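Local coordinates for protein soluble epoxide hydrolase (Bacillus megaterium, PDB 4INZ) that belongs to the soluble epoxide hydrolases, enzymes of the alpha/beta hydrolase fold built round a mixed, mainly parallel central sheet, at residues 26-31 / 77-82; 131-136 / 299-304; 243-248 / 270-275. The protein carries 1 engineered substitution. All coordinates share one frame; numbering follows the deposited sequence.

Interaction 1 (26-31 / 77-82); sequences NGVNLH and LSEKPS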
loop_
_atom_site.group_PDB
_atom_site.type_symbol
_atom_site.label_atom_id
_atom_site.label_comp_id
_atom_site.label_asym_id
_atom_site.label_seq_id
_atom_site.Cartn_x
_atom_site.Cartn_y
_atom_site.Cartn_z
ATOM N N ASN A 26 -14.393 -8.269 -10.042
ATOM C CA ASN A 26 -14.998 -8.485 -8.739
ATOM C C ASN A 26 -16.152 -7.527 -8.453
ATOM O O ASN A 26 -16.329 -7.068 -7.321
ATOM C CB ASN A 26 -13.920 -8.354 -7.660
ATOM C CG ASN A 26 -14.327 -8.985 -6.347
ATOM O OD1 ASN A 26 -15.261 -9.791 -6.291
ATOM N ND2 ASN A 26 -13.624 -8.626 -5.279
ATOM N N GLY A 27 -16.928 -7.217 -9.488
ATOM C CA GLY A 27 -18.136 -6.425 -9.332
ATOM C C GLY A 27 -17.938 -4.919 -9.333
ATOM O O GLY A 27 -18.889 -4.167 -9.107
ATOM N N VAL A 28 -16.710 -4.476 -9.586
ATOM C CA VAL A 28 -16.405 -3.048 -9.606
ATOM C C VAL A 28 -15.522 -2.684 -10.796
ATOM O O VAL A 28 -14.835 -3.543 -11.351
ATOM C CB VAL A 28 -15.697 -2.606 -8.303
ATOM C CG1 VAL A 28 -16.531 -2.994 -7.090
ATOM C CG2 VAL A 28 -14.304 -3.218 -8.210
ATOM N N ASN A 29 -15.554 -1.412 -11.190
ATOM C CA ASN A 29 -14.649 -0.899 -12.208
ATOM C C ASN A 29 -13.482 -0.210 -11.523
ATOM O O ASN A 29 -13.676 0.788 -10.823
ATOM C CB ASN A 29 -15.354 0.114 -13.116
ATOM C CG ASN A 29 -16.394 -0.521 -14.016
ATOM O OD1 ASN A 29 -16.226 -1.646 -14.489
ATOM N ND2 ASN A 29 -17.480 0.204 -14.262
ATOM N N LEU A 30 -12.277 -0.743 -11.710
ATOM C CA LEU A 30 -11.086 -0.130 -11.136
ATOM C C LEU A 30 -10.289 0.610 -12.197
ATOM O O LEU A 30 -10.071 0.097 -13.296
ATOM C CB LEU A 30 -10.196 -1.183 -10.483
ATOM C CG LEU A 30 -10.803 -2.001 -9.350
ATOM C CD1 LEU A 30 -9.743 -2.901 -8.760
ATOM C CD2 LEU A 30 -11.391 -1.090 -8.284
ATOM N N HIS A 31 -9.859 1.819 -11.856
ATOM C CA HIS A 31 -9.027 2.632 -12.730
ATOM C C HIS A 31 -7.543 2.328 -12.507
ATOM O O HIS A 31 -7.130 2.027 -11.390
ATOM C CB HIS A 31 -9.300 4.109 -12.454
ATOM C CG HIS A 31 -8.439 5.046 -13.244
ATOM N ND1 HIS A 31 -7.299 5.624 -12.726
ATOM C CD2 HIS A 31 -8.565 5.527 -14.505
ATOM C CE1 HIS A 31 -6.754 6.412 -13.637
ATOM N NE2 HIS A 31 -7.503 6.373 -14.725
ATOM N N LEU A 77 -10.371 7.510 -9.395
ATOM C CA LEU A 77 -11.396 7.230 -10.403
ATOM C C LEU A 77 -11.997 5.825 -10.309
ATOM O O LEU A 77 -12.903 5.474 -11.069
ATOM C CB LEU A 77 -10.845 7.491 -11.807
ATOM C CG LEU A 77 -10.532 8.963 -12.102
ATOM C CD1 LEU A 77 -9.694 9.106 -13.375
ATOM C CD2 LEU A 77 -11.804 9.815 -12.189
ATOM N N SER A 78 -11.504 5.020 -9.375
ATOM C CA SER A 78 -12.067 3.691 -9.192
ATOM C C SER A 78 -13.450 3.770 -8.573
ATOM O O SER A 78 -13.771 4.726 -7.873
ATOM C CB SER A 78 -11.140 2.815 -8.340
ATOM O OG SER A 78 -9.994 2.467 -9.091
ATOM N N GLU A 79 -14.262 2.754 -8.839
ATOM C CA GLU A 79 -15.605 2.678 -8.299
ATOM C C GLU A 79 -15.602 2.788 -6.775
ATOM O O GLU A 79 -14.636 2.388 -6.113
ATOM C CB GLU A 79 -16.267 1.374 -8.751
ATOM C CG GLU A 79 -17.723 1.250 -8.377
ATOM C CD GLU A 79 -18.466 0.250 -9.246
ATOM O OE1 GLU A 79 -17.914 -0.169 -10.288
ATOM O OE2 GLU A 79 -19.605 -0.114 -8.886
ATOM N N LYS A 80 -16.684 3.340 -6.231
ATOM C CA LYS A 80 -16.817 3.544 -4.794
ATOM C C LYS A 80 -18.078 2.865 -4.257
ATOM O O LYS A 80 -19.079 3.527 -3.954
ATOM C CB LYS A 80 -16.816 5.039 -4.471
ATOM C CG LYS A 80 -15.504 5.738 -4.859
ATOM C CD LYS A 80 -15.693 7.232 -5.121
ATOM C CE LYS A 80 -15.864 7.533 -6.606
ATOM N NZ LYS A 80 -14.610 7.358 -7.405
ATOM N N PRO A 81 -18.035 1.530 -4.137
ATOM C CA PRO A 81 -19.222 0.788 -3.695
ATOM C C PRO A 81 -19.626 1.167 -2.275
ATOM O O PRO A 81 -18.777 1.588 -1.484
ATOM C CB PRO A 81 -18.764 -0.672 -3.752
ATOM C CG PRO A 81 -17.270 -0.616 -3.656
ATOM C CD PRO A 81 -16.889 0.640 -4.391
ATOM N N SER A 82 -20.914 1.018 -1.966
ATOM C CA SER A 82 -21.444 1.339 -0.646
ATOM C C SER A 82 -21.211 0.208 0.341
ATOM O O SER A 82 -21.111 -0.956 -0.050
ATOM C CB SER A 82 -22.950 1.611 -0.728
ATOM O OG SER A 82 -23.218 2.834 -1.391
#
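Three hydrogen bonds tie Asn29 and His31 of strand 28-36 to Ser78 and Glu79 of an irregular loop, and two of them use side-chain oxygens as acceptors. Glu79 takes part through both backbone and side chain. Its N donates to Asn29 O over 2.9 Å, with the carbonyl pointing almost straight at the donor (C=O...N angle 170°). In return, Asn29 N gives its hydrogen to Glu79 OE1 at 2.8 Å, reaching the anti side of the carboxylate from 30° out of its plane. With CG anti to the backbone N and the chain extended beyond it, the glutamate runs back along the strand, and OE1 also lies 3.3 Å from Val28 CA. The third bond, His31 N to Ser78 OG, measures 2.8 Å. The two segments run roughly antiparallel.

Apolar contacts flank this polar row. Leu77 lies alongside His31, pointing the same way, and covers one imidazole face: CD1 stands 3.9 Å from the ring centroid and 15° off its normal, a CH-pi contact. At the other end, Val28 CG1 meets Pro81 CG more loosely, at 4.2 Å.

A second shell sets these groups. Asp71 binds His31 ND1 through OD2 and Ser78 OG through its backbone O, so one residue positions both partners of the third bond. Lys80 NZ bonds to Ser78 O, and Asn24 holds Asn29 OD1. In the alpha/beta hydrolase sheet, strand 28-36 is second from one edge; the contact joins it to the loop between strand 66-70 and helix 89-102, while strand 20-25 pairs with it and Leu30 packs on Val99 of helix 89-102.

Interaction 2 (131-136 / 299-304); sequences VQKLIA and WNFLNK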
loop_
_atom_site.group_PDB
_atom_site.type_symbol
_atom_site.label_atom_id
_atom_site.label_comp_id
_atom_site.label_asym_id
_atom_site.label_seq_id
_atom_site.Cartn_x
_atom_site.Cartn_y
_atom_site.Cartn_z
ATOM N N VAL A 131 2.619 -14.412 -7.509
ATOM C CA VAL A 131 3.644 -13.421 -7.189
ATOM C C VAL A 131 5.067 -13.942 -7.416
ATOM O O VAL A 131 5.591 -14.709 -6.610
ATOM C CB VAL A 131 3.500 -12.925 -5.736
ATOM C CG1 VAL A 131 4.466 -11.778 -5.466
ATOM C CG2 VAL A 131 2.070 -12.487 -5.467
ATOM N N GLN A 132 5.691 -13.518 -8.511
ATOM C CA GLN A 132 7.064 -13.916 -8.809
ATOM C C GLN A 132 8.023 -13.382 -7.753
ATOM O O GLN A 132 8.875 -14.108 -7.229
ATOM C CB GLN A 132 7.484 -13.385 -10.175
ATOM C CG GLN A 132 6.586 -13.818 -11.315
ATOM C CD GLN A 132 6.904 -13.079 -12.593
ATOM O OE1 GLN A 132 6.326 -13.353 -13.642
ATOM N NE2 GLN A 132 7.831 -12.130 -12.511
ATOM N N LYS A 133 7.888 -12.093 -7.467
ATOM C CA LYS A 133 8.698 -11.433 -6.457
ATOM C C LYS A 133 7.853 -10.344 -5.826
ATOM O O LYS A 133 6.970 -9.777 -6.479
ATOM C CB LYS A 133 9.946 -10.798 -7.077
ATOM C CG LYS A 133 10.925 -11.765 -7.726
ATOM C CD LYS A 133 12.204 -11.026 -8.099
ATOM C CE LYS A 133 13.281 -11.972 -8.581
ATOM N NZ LYS A 133 12.953 -12.504 -9.912
ATOM N N LEU A 134 8.133 -10.047 -4.562
ATOM C CA LEU A 134 7.409 -9.021 -3.826
ATOM C C LEU A 134 8.360 -7.917 -3.387
ATOM O O LEU A 134 9.416 -8.195 -2.811
ATOM C CB LEU A 134 6.729 -9.630 -2.598
ATOM C CG LEU A 134 6.010 -8.653 -1.671
ATOM C CD1 LEU A 134 4.782 -8.078 -2.367
ATOM C CD2 LEU A 134 5.620 -9.346 -0.353
ATOM N N ILE A 135 7.986 -6.669 -3.670
ATOM C CA ILE A 135 8.735 -5.520 -3.184
ATOM C C ILE A 135 7.812 -4.727 -2.278
ATOM O O ILE A 135 6.792 -4.195 -2.729
ATOM C CB ILE A 135 9.220 -4.630 -4.340
ATOM C CG1 ILE A 135 10.081 -5.446 -5.309
ATOM C CG2 ILE A 135 9.984 -3.424 -3.798
ATOM C CD1 ILE A 135 10.591 -4.656 -6.508
ATOM N N ALA A 136 8.151 -4.678 -0.992
ATOM C CA ALA A 136 7.284 -4.044 -0.007
ATOM C C ALA A 136 7.939 -2.815 0.608
ATOM O O ALA A 136 9.071 -2.887 1.089
ATOM C CB ALA A 136 6.925 -5.036 1.081
ATOM N N TRP A 299 16.181 -2.358 -8.841
ATOM C CA TRP A 299 16.962 -3.006 -9.897
ATOM C C TRP A 299 17.887 -4.066 -9.313
ATOM O O TRP A 299 17.996 -5.181 -9.837
ATOM C CB TRP A 299 17.802 -1.989 -10.672
ATOM C CG TRP A 299 17.058 -1.314 -11.781
ATOM C CD1 TRP A 299 16.869 0.030 -11.950
ATOM C CD2 TRP A 299 16.402 -1.953 -12.879
ATOM N NE1 TRP A 299 16.138 0.266 -13.088
ATOM C CE2 TRP A 299 15.835 -0.934 -13.677
ATOM C CE3 TRP A 299 16.230 -3.286 -13.265
ATOM C CZ2 TRP A 299 15.112 -1.210 -14.842
ATOM C CZ3 TRP A 299 15.512 -3.557 -14.430
ATOM C CH2 TRP A 299 14.965 -2.523 -15.200
ATOM N N ASN A 300 18.563 -3.710 -8.230
ATOM C CA ASN A 300 19.498 -4.637 -7.612
ATOM C C ASN A 300 18.802 -5.951 -7.250
ATOM O O ASN A 300 19.305 -7.047 -7.527
ATOM C CB ASN A 300 20.131 -4.007 -6.376
ATOM C CG ASN A 300 21.252 -4.844 -5.817
ATOM O OD1 ASN A 300 22.347 -4.908 -6.392
ATOM N ND2 ASN A 300 20.992 -5.496 -4.687
ATOM N N PHE A 301 17.634 -5.823 -6.637
ATOM C CA PHE A 301 16.809 -6.962 -6.261
ATOM C C PHE A 301 16.335 -7.770 -7.470
ATOM O O PHE A 301 16.457 -9.002 -7.501
ATOM C CB PHE A 301 15.600 -6.457 -5.463
ATOM C CG PHE A 301 14.564 -7.506 -5.202
ATOM C CD1 PHE A 301 14.852 -8.605 -4.402
ATOM C CD2 PHE A 301 13.293 -7.385 -5.735
ATOM C CE1 PHE A 301 13.890 -9.565 -4.151
ATOM C CE2 PHE A 301 12.320 -8.352 -5.489
ATOM C CZ PHE A 301 12.620 -9.436 -4.697
ATOM N N LEU A 302 15.789 -7.082 -8.465
ATOM C CA LEU A 302 15.232 -7.760 -9.638
ATOM C C LEU A 302 16.309 -8.506 -10.421
ATOM O O LEU A 302 16.032 -9.510 -11.089
ATOM C CB LEU A 302 14.519 -6.751 -10.545
ATOM C CG LEU A 302 13.273 -6.090 -9.939
ATOM C CD1 LEU A 302 12.918 -4.796 -10.646
ATOM C CD2 LEU A 302 12.086 -7.062 -9.942
ATOM N N ASN A 303 17.540 -8.012 -10.344
ATOM C CA ASN A 303 18.635 -8.586 -11.130
ATOM C C ASN A 303 19.442 -9.656 -10.407
ATOM O O ASN A 303 20.246 -10.352 -11.032
ATOM C CB ASN A 303 19.596 -7.492 -11.613
ATOM C CG ASN A 303 18.969 -6.573 -12.638
ATOM O OD1 ASN A 303 18.093 -6.981 -13.400
ATOM N ND2 ASN A 303 19.426 -5.324 -12.669
ATOM N N LYS A 304 19.255 -9.790 -9.096
ATOM C CA LYS A 304 20.110 -10.706 -8.341
ATOM C C LYS A 304 19.500 -12.096 -8.180
ATOM O O LYS A 304 20.159 -12.996 -7.658
ATOM C CB LYS A 304 20.551 -10.110 -6.989
ATOM C CG LYS A 304 19.518 -10.112 -5.870
ATOM C CD LYS A 304 20.076 -9.360 -4.647
ATOM C CE LYS A 304 19.124 -9.377 -3.443
ATOM N NZ LYS A 304 19.599 -8.529 -2.287
ATOM O OXT LYS A 304 18.363 -12.355 -8.589
HETATM O O HOH W 1 13.006 -10.293 -11.881
#
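The ring of Phe301 reaches from the C-terminal helix to the strand and fits between Lys133 and Ile135, two residues apart on the strand. Its CE2 atom is 3.7 Å from Ile135 CG1, and the same CE2 lies 3.7 Å from Lys133 CD. The neighbouring CZ continues along the lysine, 3.8 Å from Lys133 CB, so the aliphatic part of that side chain runs past CE2 and CZ. Both strand side chains slide past the phenylalanine in the opposite direction, and both approach its ring obliquely. A chi1 of 171° swings the Phe301 ring away from its own N and out to the strand, bridging much of the 10.3 Å between the two axes.

Such packing is in keeping with the alpha/beta hydrolase fold, in which helices cover both faces of a central sheet. Here helix 291-303, the last of the chain, lies nearly antiparallel to strand 133-136, at 163°. Lys133 and Ile135 direct their CB atoms to this helix, whereas Leu134 between them points away and packs on Trp121 of helix 115-126. Phe301 also touches Gln249 of the adjoining strand 248-253, and thus spans two strands.

Away from the ring the packing slackens. Leu302 brings CD2 only to 4.5 Å from Ile135 CD1 and 4.4 Å from Lys133 CD. Farther out, toward the end of the partly exposed Lys133, water takes over from direct contact. The lysine chain is extended until its last torsion bends (chi4 72°), and NZ donates to a water 3.0 Å away. That water in turn donates to Leu302 O, a backbone carbonyl near the helix end.

Interaction 3 (243-248 / 270-275); sequences VLNIPV and YVPNIS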
loop_
_atom_site.group_PDB
_atom_site.type_symbol
_atom_site.label_atom_id
_atom_site.label_comp_id
_atom_site.label_asym_id
_atom_site.label_seq_id
_atom_site.Cartn_x
_atom_site.Cartn_y
_atom_site.Cartn_z
ATOM N N VAL A 243 4.940 -18.891 6.824
ATOM C CA VAL A 243 6.141 -18.665 6.026
ATOM C C VAL A 243 5.827 -18.389 4.556
ATOM O O VAL A 243 5.033 -19.094 3.938
ATOM C CB VAL A 243 7.114 -19.857 6.140
ATOM C CG1 VAL A 243 8.351 -19.632 5.283
ATOM C CG2 VAL A 243 7.504 -20.067 7.587
ATOM N N LEU A 244 6.448 -17.346 4.010
ATOM C CA LEU A 244 6.320 -17.003 2.599
ATOM C C LEU A 244 7.664 -17.250 1.919
ATOM O O LEU A 244 8.669 -16.645 2.295
ATOM C CB LEU A 244 5.916 -15.533 2.445
ATOM C CG LEU A 244 5.864 -14.979 1.019
ATOM C CD1 LEU A 244 4.773 -15.684 0.212
ATOM C CD2 LEU A 244 5.647 -13.471 1.030
ATOM N N ASN A 245 7.691 -18.128 0.919
ATOM C CA ASN A 245 8.965 -18.579 0.362
ATOM C C ASN A 245 9.484 -17.882 -0.902
ATOM O O ASN A 245 10.578 -18.200 -1.381
ATOM C CB ASN A 245 8.954 -20.097 0.169
ATOM C CG ASN A 245 9.026 -20.838 1.483
ATOM O OD1 ASN A 245 8.178 -21.677 1.785
ATOM N ND2 ASN A 245 10.038 -20.517 2.283
ATOM N N ILE A 246 8.721 -16.934 -1.434
ATOM C CA ILE A 246 9.139 -16.232 -2.644
ATOM C C ILE A 246 10.190 -15.185 -2.288
ATOM O O ILE A 246 10.330 -14.823 -1.124
ATOM C CB ILE A 246 7.944 -15.549 -3.326
ATOM C CG1 ILE A 246 7.403 -14.430 -2.433
ATOM C CG2 ILE A 246 6.855 -16.581 -3.641
ATOM C CD1 ILE A 246 6.257 -13.652 -3.041
ATOM N N PRO A 247 10.947 -14.705 -3.285
ATOM C CA PRO A 247 11.933 -13.658 -3.008
ATOM C C PRO A 247 11.241 -12.338 -2.688
ATOM O O PRO A 247 10.329 -11.930 -3.412
ATOM C CB PRO A 247 12.704 -13.537 -4.330
ATOM C CG PRO A 247 12.413 -14.813 -5.071
ATOM C CD PRO A 247 11.011 -15.163 -4.681
ATOM N N VAL A 248 11.681 -11.684 -1.619
ATOM C CA VAL A 248 11.073 -10.440 -1.165
ATOM C C VAL A 248 12.135 -9.378 -0.900
ATOM O O VAL A 248 13.206 -9.674 -0.359
ATOM C CB VAL A 248 10.254 -10.641 0.126
ATOM C CG1 VAL A 248 9.665 -9.316 0.597
ATOM C CG2 VAL A 248 9.144 -11.660 -0.101
ATOM N N TYR A 270 9.701 -15.290 8.999
ATOM C CA TYR A 270 8.448 -15.434 8.261
ATOM C C TYR A 270 8.672 -15.413 6.764
ATOM O O TYR A 270 7.847 -15.914 6.001
ATOM C CB TYR A 270 7.480 -14.310 8.627
ATOM C CG TYR A 270 7.084 -14.319 10.077
ATOM C CD1 TYR A 270 6.103 -15.188 10.543
ATOM C CD2 TYR A 270 7.691 -13.463 10.985
ATOM C CE1 TYR A 270 5.744 -15.205 11.876
ATOM C CE2 TYR A 270 7.335 -13.471 12.318
ATOM C CZ TYR A 270 6.361 -14.342 12.758
ATOM O OH TYR A 270 6.007 -14.351 14.086
ATOM N N VAL A 271 9.786 -14.811 6.358
ATOM C CA VAL A 271 10.112 -14.611 4.952
ATOM C C VAL A 271 11.593 -14.904 4.740
ATOM O O VAL A 271 12.409 -13.989 4.726
ATOM C CB VAL A 271 9.838 -13.146 4.526
ATOM C CG1 VAL A 271 9.928 -13.003 3.020
ATOM C CG2 VAL A 271 8.473 -12.679 5.040
ATOM N N PRO A 272 11.947 -16.189 4.584
ATOM C CA PRO A 272 13.354 -16.619 4.583
ATOM C C PRO A 272 14.226 -16.011 3.483
ATOM O O PRO A 272 15.417 -15.774 3.710
ATOM C CB PRO A 272 13.255 -18.139 4.402
ATOM C CG PRO A 272 11.894 -18.489 4.908
ATOM C CD PRO A 272 11.019 -17.330 4.529
ATOM N N ASN A 273 13.659 -15.784 2.305
ATOM C CA ASN A 273 14.427 -15.216 1.210
ATOM C C ASN A 273 14.113 -13.740 1.084
ATOM O O ASN A 273 13.470 -13.311 0.126
ATOM C CB ASN A 273 14.114 -15.938 -0.101
ATOM C CG ASN A 273 14.991 -15.469 -1.249
ATOM O OD1 ASN A 273 15.723 -14.482 -1.128
ATOM N ND2 ASN A 273 14.908 -16.165 -2.379
ATOM N N ILE A 274 14.565 -12.965 2.061
ATOM C CA ILE A 274 14.246 -11.547 2.101
ATOM C C ILE A 274 15.502 -10.683 2.139
ATOM O O ILE A 274 16.537 -11.082 2.697
ATOM C CB ILE A 274 13.363 -11.214 3.320
ATOM C CG1 ILE A 274 12.666 -9.861 3.134
ATOM C CG2 ILE A 274 14.183 -11.266 4.605
ATOM C CD1 ILE A 274 11.516 -9.641 4.091
ATOM N N SER A 275 15.406 -9.507 1.525
ATOM C CA SER A 275 16.447 -8.493 1.620
ATOM C C SER A 275 15.801 -7.223 2.131
ATOM O O SER A 275 14.659 -6.923 1.779
ATOM C CB SER A 275 17.094 -8.227 0.261
ATOM O OG SER A 275 17.611 -9.423 -0.287
HETATM O O HOH W 2 11.018 -16.021 1.225
HETATM O O HOH W 3 12.390 -18.188 -3.308
HETATM O O HOH W 4 15.654 -11.008 -1.322
#
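With CG1 anti to the backbone N (chi1 178°), Val248 holds CG2 beside that N, anti to the carbonyl carbon, and there it meets Val271 CG1 at 3.5 Å, tighter than usual for two methyls; Val271 CG1 is itself anti to its own N (chi1 -169°). The side chains cross at about a right angle. Ile274 comes beside Val248 on the same face of the sheet, CG1 to Val248 CB at 3.9 Å.

Val248 and Ile274 open the last parallel pair of the alpha/beta hydrolase sheet, where strand 248-253 meets the outermost strand 274-279. They form a parallel bridge, their CA atoms 4.7 Å apart. Val248 is gripped from both ends: its N donates to Asn273 O at 3.0 Å, and its O accepts from Ser275 N, the usual parallel pattern in which one residue bonds to the neighbours of its counterpart.

Ahead of the strands the two loops stay close at Leu244, whose N bonds to Tyr270 O. Between this bond and the bridge, one water donates to both Leu244 O and Ile246 O and accepts from Asn273 N, satisfying three backbone atoms. Pro272 packs its CD against Val243 CG1 and its CG near Asn245 ND2.

Val248 and Leu244 also pack on Trp121 of helix 115-126, and Tyr270 meets the rings of Tyr143 and His141. At the start of strand 274-279, Ser275 OG bonds to Lys304 NZ and lies 2.7 Å from a water oxygen that is also near Val248 O.

How the interactions relate
All three contacts reach one sheet, but at different places. Interaction 1 lies near the edge with strand 20-25, its centre 32 Å from that of interaction 3, across the chain's centre at the opposite edge. Interactions 2 and 3 are neighbours, with centres 11 Å apart: Leu134 N meets Pro247 O at 3.1 Å, and Val131 CG1 packs on Ile246 CD1. Interaction 2, the buried one, joins helix to sheet through Phe301, Ile135 and the aliphatic chain of Lys133, with one water-mediated link and no direct hydrogen bond. The partly buried contacts rely on three each: side-chain acceptors enter in interaction 1, whereas interaction 3 uses backbone pairs supplemented by waters.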